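Local coordinates for capsid protein (Infectious hypodermal and hematopoietic necrosis virus, PDB 3N7X) that forms, in sixty copies, the icosahedral shell of a shrimp densovirus, a parvovirus whose capsid protein also binds calcium ions, at residues M101-M106 and G222-T227; Y109-H114 and L291-R296. One frame throughout, in Å; residues are numbered along the deposited sequence.

Contact 1. Residues M101-M106 and G222-T227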
ATOM      1  N   MET A 101     -72.226 -43.868 -54.257  1.00 27.49           N
ATOM      2  CA  MET A 101     -72.803 -43.457 -52.985  1.00 28.41           C
ATOM      3  C   MET A 101     -72.913 -41.957 -52.740  1.00 28.29           C
ATOM      4  O   MET A 101     -73.648 -41.542 -51.845  1.00 29.14           O
ATOM      5  CB  MET A 101     -72.014 -44.077 -51.838  1.00 31.90           C
ATOM      6  CG  MET A 101     -71.924 -45.586 -51.906  1.00 37.92           C
ATOM      7  SD  MET A 101     -73.514 -46.362 -51.640  1.00 41.92           S
ATOM      8  CE  MET A 101     -73.407 -46.717 -49.933  1.00 41.89           C
ATOM      9  N   VAL A 102     -72.192 -41.143 -53.507  1.00 26.28           N
ATOM     10  CA  VAL A 102     -72.251 -39.694 -53.311  1.00 26.04           C
ATOM     11  C   VAL A 102     -72.750 -38.963 -54.542  1.00 26.73           C
ATOM     12  O   VAL A 102     -72.860 -37.740 -54.546  1.00 26.95           O
ATOM     13  CB  VAL A 102     -70.873 -39.107 -52.944  1.00 26.74           C
ATOM     14  CG1 VAL A 102     -70.397 -39.699 -51.637  1.00 27.18           C
ATOM     15  CG2 VAL A 102     -69.871 -39.379 -54.056  1.00 24.46           C
ATOM     16  N   LYS A 103     -73.040 -39.728 -55.584  1.00 26.99           N
ATOM     17  CA  LYS A 103     -73.529 -39.198 -56.848  1.00 27.17           C
ATOM     18  C   LYS A 103     -74.692 -38.221 -56.666  1.00 28.27           C
ATOM     19  O   LYS A 103     -74.674 -37.103 -57.186  1.00 27.40           O
ATOM     20  CB  LYS A 103     -73.961 -40.374 -57.718  1.00 27.76           C
ATOM     21  CG  LYS A 103     -74.529 -40.046 -59.077  1.00 29.97           C
ATOM     22  CD  LYS A 103     -74.967 -41.359 -59.701  1.00 33.35           C
ATOM     23  CE  LYS A 103     -75.597 -41.199 -61.058  1.00 36.19           C
ATOM     24  NZ  LYS A 103     -76.135 -42.522 -61.484  1.00 37.12           N
ATOM     25  N   SER A 104     -75.700 -38.642 -55.915  1.00 28.11           N
ATOM     26  CA  SER A 104     -76.872 -37.813 -55.700  1.00 28.55           C
ATOM     27  C   SER A 104     -76.542 -36.502 -54.991  1.00 27.61           C
ATOM     28  O   SER A 104     -77.010 -35.429 -55.387  1.00 26.79           O
ATOM     29  CB  SER A 104     -77.914 -38.594 -54.901  1.00 29.21           C
ATOM     30  OG  SER A 104     -79.188 -37.990 -55.025  1.00 32.90           O
ATOM     31  N   MET A 105     -75.741 -36.592 -53.937  1.00 26.25           N
ATOM     32  CA  MET A 105     -75.355 -35.413 -53.181  1.00 25.86           C
ATOM     33  C   MET A 105     -74.527 -34.467 -54.054  1.00 26.52           C
ATOM     34  O   MET A 105     -74.734 -33.254 -54.035  1.00 27.18           O
ATOM     35  CB  MET A 105     -74.567 -35.829 -51.944  1.00 25.59           C
ATOM     36  CG  MET A 105     -74.599 -34.808 -50.825  1.00 28.47           C
ATOM     37  SD  MET A 105     -73.548 -35.287 -49.442  1.00 30.86           S
ATOM     38  CE  MET A 105     -74.453 -36.671 -48.826  1.00 31.60           C
ATOM     39  N   MET A 106     -73.589 -35.024 -54.814  1.00 26.09           N
ATOM     40  CA  MET A 106     -72.750 -34.232 -55.709  1.00 26.98           C
ATOM     41  C   MET A 106     -73.619 -33.445 -56.661  1.00 27.24           C
ATOM     42  O   MET A 106     -73.500 -32.229 -56.784  1.00 28.44           O
ATOM     43  CB  MET A 106     -71.886 -35.122 -56.585  1.00 26.96           C
ATOM     44  CG  MET A 106     -70.719 -35.755 -55.931  1.00 29.03           C
ATOM     45  SD  MET A 106     -69.946 -36.764 -57.193  1.00 32.31           S
ATOM     46  CE  MET A 106     -69.299 -35.499 -58.317  1.00 28.66           C
ATOM     47  N   GLY A 222     -71.932 -28.357 -59.952  1.00 24.10           N
ATOM     48  CA  GLY A 222     -73.027 -29.302 -59.823  1.00 25.29           C
ATOM     49  C   GLY A 222     -73.129 -30.313 -60.953  1.00 26.84           C
ATOM     50  O   GLY A 222     -72.347 -30.271 -61.903  1.00 27.32           O
ATOM     51  N   GLY A 223     -74.093 -31.227 -60.836  1.00 26.84           N
ATOM     52  CA  GLY A 223     -74.307 -32.232 -61.862  1.00 27.07           C
ATOM     53  C   GLY A 223     -73.526 -33.513 -61.665  1.00 29.22           C
ATOM     54  O   GLY A 223     -72.552 -33.553 -60.914  1.00 29.44           O
ATOM     55  N   GLU A 224     -73.962 -34.570 -62.341  1.00 30.47           N
ATOM     56  CA  GLU A 224     -73.288 -35.860 -62.254  1.00 31.17           C
ATOM     57  C   GLU A 224     -72.182 -35.890 -63.298  1.00 30.40           C
ATOM     58  O   GLU A 224     -72.054 -34.976 -64.113  1.00 29.30           O
ATOM     59  CB  GLU A 224     -74.247 -37.009 -62.574  1.00 32.88           C
ATOM     60  CG  GLU A 224     -75.633 -36.913 -61.975  1.00 38.65           C
ATOM     61  CD  GLU A 224     -76.499 -38.113 -62.353  1.00 42.54           C
ATOM     62  OE1 GLU A 224     -76.431 -38.550 -63.526  1.00 43.95           O
ATOM     63  OE2 GLU A 224     -77.250 -38.612 -61.485  1.00 44.24           O
ATOM     64  N   ILE A 225     -71.379 -36.945 -63.260  1.00 29.58           N
ATOM     65  CA  ILE A 225     -70.325 -37.132 -64.242  1.00 29.65           C
ATOM     66  C   ILE A 225     -70.824 -38.338 -65.031  1.00 29.75           C
ATOM     67  O   ILE A 225     -70.637 -39.487 -64.629  1.00 29.25           O
ATOM     68  CB  ILE A 225     -68.954 -37.425 -63.583  1.00 29.17           C
ATOM     69  CG1 ILE A 225     -68.359 -36.134 -63.008  1.00 28.05           C
ATOM     70  CG2 ILE A 225     -67.978 -37.971 -64.621  1.00 28.15           C
ATOM     71  CD1 ILE A 225     -69.140 -35.532 -61.889  1.00 27.23           C
ATOM     72  N   PRO A 226     -71.489 -38.077 -66.166  1.00 30.70           N
ATOM     73  CA  PRO A 226     -72.057 -39.093 -67.052  1.00 31.08           C
ATOM     74  C   PRO A 226     -71.059 -40.028 -67.705  1.00 31.34           C
ATOM     75  O   PRO A 226     -69.848 -39.856 -67.611  1.00 31.34           O
ATOM     76  CB  PRO A 226     -72.812 -38.260 -68.078  1.00 30.49           C
ATOM     77  CG  PRO A 226     -71.903 -37.089 -68.238  1.00 33.12           C
ATOM     78  CD  PRO A 226     -71.570 -36.747 -66.796  1.00 32.25           C
ATOM     79  N   THR A 227     -71.604 -41.018 -68.389  1.00 32.24           N
ATOM     80  CA  THR A 227     -70.818 -42.019 -69.071  1.00 33.04           C
ATOM     81  C   THR A 227     -70.698 -41.641 -70.543  1.00 33.26           C
ATOM     82  O   THR A 227     -69.931 -42.237 -71.298  1.00 32.62           O
ATOM     83  CB  THR A 227     -71.522 -43.372 -68.958  1.00 33.48           C
ATOM     84  OG1 THR A 227     -70.671 -44.392 -69.476  1.00 39.25           O
ATOM     85  CG2 THR A 227     -72.824 -43.362 -69.757  1.00 33.11           C
TER
HETATM   86  O   HOH W   1     -77.164 -41.581 -63.832  1.00 37.57           O
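The CA atoms of Lys103 and Glu224 are 6.4 Å apart, as are those of Met106 and Gly222, where helical segment 101-106 meets the irregular segment 222-227. The two segments share no main-chain hydrogen bond, although Gly223 bonds to the backbone of Lys107, one residue further along helix 97-109; side chains make most of the contact. The helix itself is kinked: Met106 N still bonds to Val102 O, but the N atoms of Ser104 and Met105 lack a bond to the preceding turn. Lys103 reaches the loop because its chain is extended throughout, with CG anti to the backbone N (chi1 179°). Its aliphatic part runs obliquely across the Glu224 carboxylate, CE lying 3.1 Å from OE2 of Glu224. The charged ends are not directly paired, since Lys103 NZ stays 4.1 Å from Glu224 OE2. One water closes the gap, accepting from Lys103 NZ at 2.7 Å and donating to Glu224 OE1 at 3.1 Å. About one turn further along the helix, Met106 bends at its last torsion (chi3 69°), and its CE methyl touches CD1 of Ile225 at 3.6 Å, the two side chains crossing at about a right angle. Ile225 N donates a hydrogen bond to Tyr99 OH. Met101 and Met105 pack against a neighbouring subunit. This is helix-on-loop packing: the loop after strand 220-221 packs against helix 97-109, beside the jelly-roll beta-barrel known for parvovirus capsid proteins.

Contact 2. Residues Y109-H114 and L291-R296; sequences YGWKVH and LHLEVR
The imidazole of His114 meets the Glu294 carboxylate at its edge: OE1 of Glu294 sits 2.7 Å from His114 NE2 and close to the ring plane. Seen from the acid, however, the donor stands above the carboxylate, 40° out of its plane, and the two flat groups are turned 36° apart. The Trp111 indole is approached obliquely by CD1 of Leu293, and the Tyr109 ring, likewise obliquely, by the carbonyl O of Arg296. These groups decorate an antiparallel strand pair of the capsid beta-barrel: strands 111-114 and 291-296 run at 158° with axes 4.7 Å apart. Lys112 and Glu294 form the hydrogen-bonded pair, with N-to-O distances of 2.9 Å from Lys112 N to Glu294 O and from Glu294 N to Lys112 O. Arg296 N to Gly110 O and His114 N to His292 O continue the series in either direction. Trp111 and Val113 share one sheet face with Leu293 and Val295, where CG2 of Val113 and CD1 of Leu293 meet at 4.0 Å; Met106 of helix 97-109 covers part of this apolar layer. On the other face Lys112 and Glu294 lie side by side. Glu294 OE2 bonds to Ser45 OG and Lys112 NZ to Thr217 O, so each charged end has a partner beyond the strand pair. Arg296 instead reaches the C-terminal carboxylate of Asn329 in a neighbouring subunit. Between the lysine and the acid, a water accepts from Lys112 NZ at 2.7 Å and donates to Glu294 OE1 at 2.8 Å.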
ATOM      1  N   TYR A 109     -75.937 -30.760 -54.502  1.00 21.59           N
ATOM      2  CA  TYR A 109     -75.323 -29.742 -53.669  1.00 21.65           C
ATOM      3  C   TYR A 109     -73.955 -29.215 -54.065  1.00 21.47           C
ATOM      4  O   TYR A 109     -73.497 -28.224 -53.505  1.00 20.72           O
ATOM      5  CB  TYR A 109     -75.330 -30.236 -52.226  1.00 22.45           C
ATOM      6  CG  TYR A 109     -76.747 -30.477 -51.749  1.00 24.84           C
ATOM      7  CD1 TYR A 109     -77.589 -29.403 -51.449  1.00 23.94           C
ATOM      8  CD2 TYR A 109     -77.278 -31.768 -51.681  1.00 24.73           C
ATOM      9  CE1 TYR A 109     -78.922 -29.606 -51.100  1.00 23.91           C
ATOM     10  CE2 TYR A 109     -78.619 -31.980 -51.335  1.00 24.13           C
ATOM     11  CZ  TYR A 109     -79.431 -30.892 -51.047  1.00 23.67           C
ATOM     12  OH  TYR A 109     -80.756 -31.075 -50.722  1.00 24.60           O
ATOM     13  N   GLY A 110     -73.298 -29.859 -55.022  1.00 21.07           N
ATOM     14  CA  GLY A 110     -72.009 -29.351 -55.459  1.00 21.92           C
ATOM     15  C   GLY A 110     -70.754 -30.069 -55.011  1.00 21.48           C
ATOM     16  O   GLY A 110     -70.731 -30.754 -53.982  1.00 21.11           O
ATOM     17  N   TRP A 111     -69.692 -29.881 -55.788  1.00 19.79           N
ATOM     18  CA  TRP A 111     -68.417 -30.517 -55.509  1.00 20.78           C
ATOM     19  C   TRP A 111     -67.239 -29.729 -56.080  1.00 21.59           C
ATOM     20  O   TRP A 111     -67.418 -28.805 -56.878  1.00 19.90           O
ATOM     21  CB  TRP A 111     -68.414 -31.927 -56.104  1.00 20.89           C
ATOM     22  CG  TRP A 111     -68.893 -31.955 -57.532  1.00 20.68           C
ATOM     23  CD1 TRP A 111     -70.159 -32.223 -57.966  1.00 20.52           C
ATOM     24  CD2 TRP A 111     -68.121 -31.663 -58.707  1.00 20.09           C
ATOM     25  NE1 TRP A 111     -70.226 -32.117 -59.336  1.00 20.63           N
ATOM     26  CE2 TRP A 111     -68.989 -31.775 -59.816  1.00 20.13           C
ATOM     27  CE3 TRP A 111     -66.780 -31.316 -58.929  1.00 19.54           C
ATOM     28  CZ2 TRP A 111     -68.560 -31.555 -61.135  1.00 20.05           C
ATOM     29  CZ3 TRP A 111     -66.352 -31.095 -60.241  1.00 20.03           C
ATOM     30  CH2 TRP A 111     -67.243 -31.218 -61.327  1.00 19.54           C
ATOM     31  N   LYS A 112     -66.037 -30.114 -55.655  1.00 22.24           N
ATOM     32  CA  LYS A 112     -64.786 -29.503 -56.104  1.00 22.82           C
ATOM     33  C   LYS A 112     -63.779 -30.620 -56.249  1.00 23.23           C
ATOM     34  O   LYS A 112     -63.872 -31.637 -55.558  1.00 23.87           O
ATOM     35  CB  LYS A 112     -64.182 -28.569 -55.054  1.00 23.54           C
ATOM     36  CG  LYS A 112     -64.926 -27.325 -54.729  1.00 26.54           C
ATOM     37  CD  LYS A 112     -64.168 -26.564 -53.656  1.00 25.23           C
ATOM     38  CE  LYS A 112     -64.894 -25.287 -53.302  1.00 26.09           C
ATOM     39  NZ  LYS A 112     -64.185 -24.537 -52.240  1.00 29.52           N
ATOM     40  N   VAL A 113     -62.810 -30.421 -57.132  1.00 22.45           N
ATOM     41  CA  VAL A 113     -61.734 -31.379 -57.296  1.00 22.08           C
ATOM     42  C   VAL A 113     -60.495 -30.603 -56.881  1.00 23.45           C
ATOM     43  O   VAL A 113     -60.173 -29.562 -57.460  1.00 24.28           O
ATOM     44  CB  VAL A 113     -61.570 -31.846 -58.746  1.00 21.66           C
ATOM     45  CG1 VAL A 113     -60.350 -32.753 -58.853  1.00 21.08           C
ATOM     46  CG2 VAL A 113     -62.811 -32.591 -59.192  1.00 21.02           C
ATOM     47  N   HIS A 114     -59.813 -31.093 -55.855  1.00 24.38           N
ATOM     48  CA  HIS A 114     -58.616 -30.434 -55.365  1.00 24.98           C
ATOM     49  C   HIS A 114     -57.392 -30.835 -56.157  1.00 25.75           C
ATOM     50  O   HIS A 114     -56.760 -30.010 -56.809  1.00 28.43           O
ATOM     51  CB  HIS A 114     -58.405 -30.767 -53.888  1.00 24.08           C
ATOM     52  CG  HIS A 114     -59.381 -30.092 -52.980  1.00 26.55           C
ATOM     53  ND1 HIS A 114     -59.317 -28.745 -52.691  1.00 26.83           N
ATOM     54  CD2 HIS A 114     -60.485 -30.558 -52.348  1.00 27.52           C
ATOM     55  CE1 HIS A 114     -60.339 -28.412 -51.923  1.00 26.35           C
ATOM     56  NE2 HIS A 114     -61.063 -29.493 -51.700  1.00 26.92           N
ATOM     57  N   LEU A 291     -57.680 -39.162 -57.061  1.00 19.27           N
ATOM     58  CA  LEU A 291     -58.393 -37.903 -57.175  1.00 18.53           C
ATOM     59  C   LEU A 291     -59.007 -37.568 -55.823  1.00 19.57           C
ATOM     60  O   LEU A 291     -59.599 -38.430 -55.165  1.00 19.05           O
ATOM     61  CB  LEU A 291     -59.481 -37.985 -58.244  1.00 16.73           C
ATOM     62  CG  LEU A 291     -60.306 -36.700 -58.402  1.00 17.57           C
ATOM     63  CD1 LEU A 291     -60.787 -36.562 -59.837  1.00 15.08           C
ATOM     64  CD2 LEU A 291     -61.482 -36.711 -57.426  1.00 14.44           C
ATOM     65  N   HIS A 292     -58.839 -36.316 -55.406  1.00 21.47           N
ATOM     66  CA  HIS A 292     -59.378 -35.844 -54.139  1.00 23.66           C
ATOM     67  C   HIS A 292     -60.603 -34.993 -54.426  1.00 22.47           C
ATOM     68  O   HIS A 292     -60.505 -33.908 -55.006  1.00 20.84           O
ATOM     69  CB  HIS A 292     -58.334 -35.028 -53.369  1.00 27.68           C
ATOM     70  CG  HIS A 292     -57.126 -35.820 -52.971  1.00 37.09           C
ATOM     71  ND1 HIS A 292     -57.208 -36.986 -52.235  1.00 40.43           N
ATOM     72  CD2 HIS A 292     -55.807 -35.624 -53.218  1.00 40.14           C
ATOM     73  CE1 HIS A 292     -55.994 -37.474 -52.047  1.00 41.27           C
ATOM     74  NE2 HIS A 292     -55.126 -36.668 -52.634  1.00 41.99           N
ATOM     75  N   LEU A 293     -61.759 -35.503 -54.018  1.00 20.79           N
ATOM     76  CA  LEU A 293     -63.020 -34.822 -54.236  1.00 19.82           C
ATOM     77  C   LEU A 293     -63.584 -34.269 -52.937  1.00 20.68           C
ATOM     78  O   LEU A 293     -63.420 -34.862 -51.870  1.00 22.34           O
ATOM     79  CB  LEU A 293     -64.024 -35.799 -54.838  1.00 17.92           C
ATOM     80  CG  LEU A 293     -65.354 -35.203 -55.298  1.00 18.82           C
ATOM     81  CD1 LEU A 293     -65.150 -34.441 -56.596  1.00 16.31           C
ATOM     82  CD2 LEU A 293     -66.363 -36.314 -55.502  1.00 17.53           C
ATOM     83  N   GLU A 294     -64.231 -33.114 -53.030  1.00 20.00           N
ATOM     84  CA  GLU A 294     -64.860 -32.514 -51.866  1.00 20.20           C
ATOM     85  C   GLU A 294     -66.306 -32.292 -52.267  1.00 20.49           C
ATOM     86  O   GLU A 294     -66.595 -31.689 -53.301  1.00 21.20           O
ATOM     87  CB  GLU A 294     -64.202 -31.186 -51.477  1.00 18.97           C
ATOM     88  CG  GLU A 294     -64.909 -30.490 -50.313  1.00 20.76           C
ATOM     89  CD  GLU A 294     -64.183 -29.249 -49.799  1.00 22.33           C
ATOM     90  OE1 GLU A 294     -63.359 -28.669 -50.543  1.00 21.36           O
ATOM     91  OE2 GLU A 294     -64.448 -28.841 -48.645  1.00 22.07           O
ATOM     92  N   VAL A 295     -67.215 -32.814 -51.458  1.00 20.85           N
ATOM     93  CA  VAL A 295     -68.628 -32.689 -51.742  1.00 20.30           C
ATOM     94  C   VAL A 295     -69.323 -31.916 -50.644  1.00 21.50           C
ATOM     95  O   VAL A 295     -69.089 -32.116 -49.450  1.00 22.13           O
ATOM     96  CB  VAL A 295     -69.300 -34.063 -51.882  1.00 20.10           C
ATOM     97  CG1 VAL A 295     -70.774 -33.886 -52.200  1.00 20.92           C
ATOM     98  CG2 VAL A 295     -68.613 -34.865 -52.971  1.00 19.91           C
ATOM     99  N   ARG A 296     -70.198 -31.033 -51.084  1.00 21.14           N
ATOM    100  CA  ARG A 296     -70.968 -30.170 -50.221  1.00 21.44           C
ATOM    101  C   ARG A 296     -72.143 -30.951 -49.600  1.00 22.20           C
ATOM    102  O   ARG A 296     -72.777 -31.770 -50.268  1.00 22.30           O
ATOM    103  CB  ARG A 296     -71.433 -29.008 -51.092  1.00 22.01           C
ATOM    104  CG  ARG A 296     -72.078 -27.883 -50.395  1.00 24.38           C
ATOM    105  CD  ARG A 296     -71.142 -27.073 -49.534  1.00 23.47           C
ATOM    106  NE  ARG A 296     -72.007 -26.133 -48.841  1.00 25.66           N
ATOM    107  CZ  ARG A 296     -72.402 -24.975 -49.351  1.00 25.51           C
ATOM    108  NH1 ARG A 296     -71.978 -24.592 -50.545  1.00 25.34           N
ATOM    109  NH2 ARG A 296     -73.296 -24.245 -48.704  1.00 28.83           N
TER
HETATM  110  O   HOH W   2     -63.264 -25.898 -50.123  1.00 19.38           O

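The centres of contacts 1 and 2 lie about 10 Å apart, on the same side of the chain's centre. Their segments alternate in sequence, 101-106, 109-114, 222-227, 291-296, so helix 97-109 leads straight into strand 111-131 while the two distant partners return to meet them. They touch directly: Gly223 O lies 3.2 Å from Trp111 NE1, a probable hydrogen bond, and Met106 CE packs 3.4 Å from Trp111 CD1. Met106 CG also sits 3.7 Å from Val295 CG2. Together these distances show the helix and the loop fastened to one face of the antiparallel sheet, in a region where Met101, Met105, Tyr109 and Arg296 also reach neighbouring subunits.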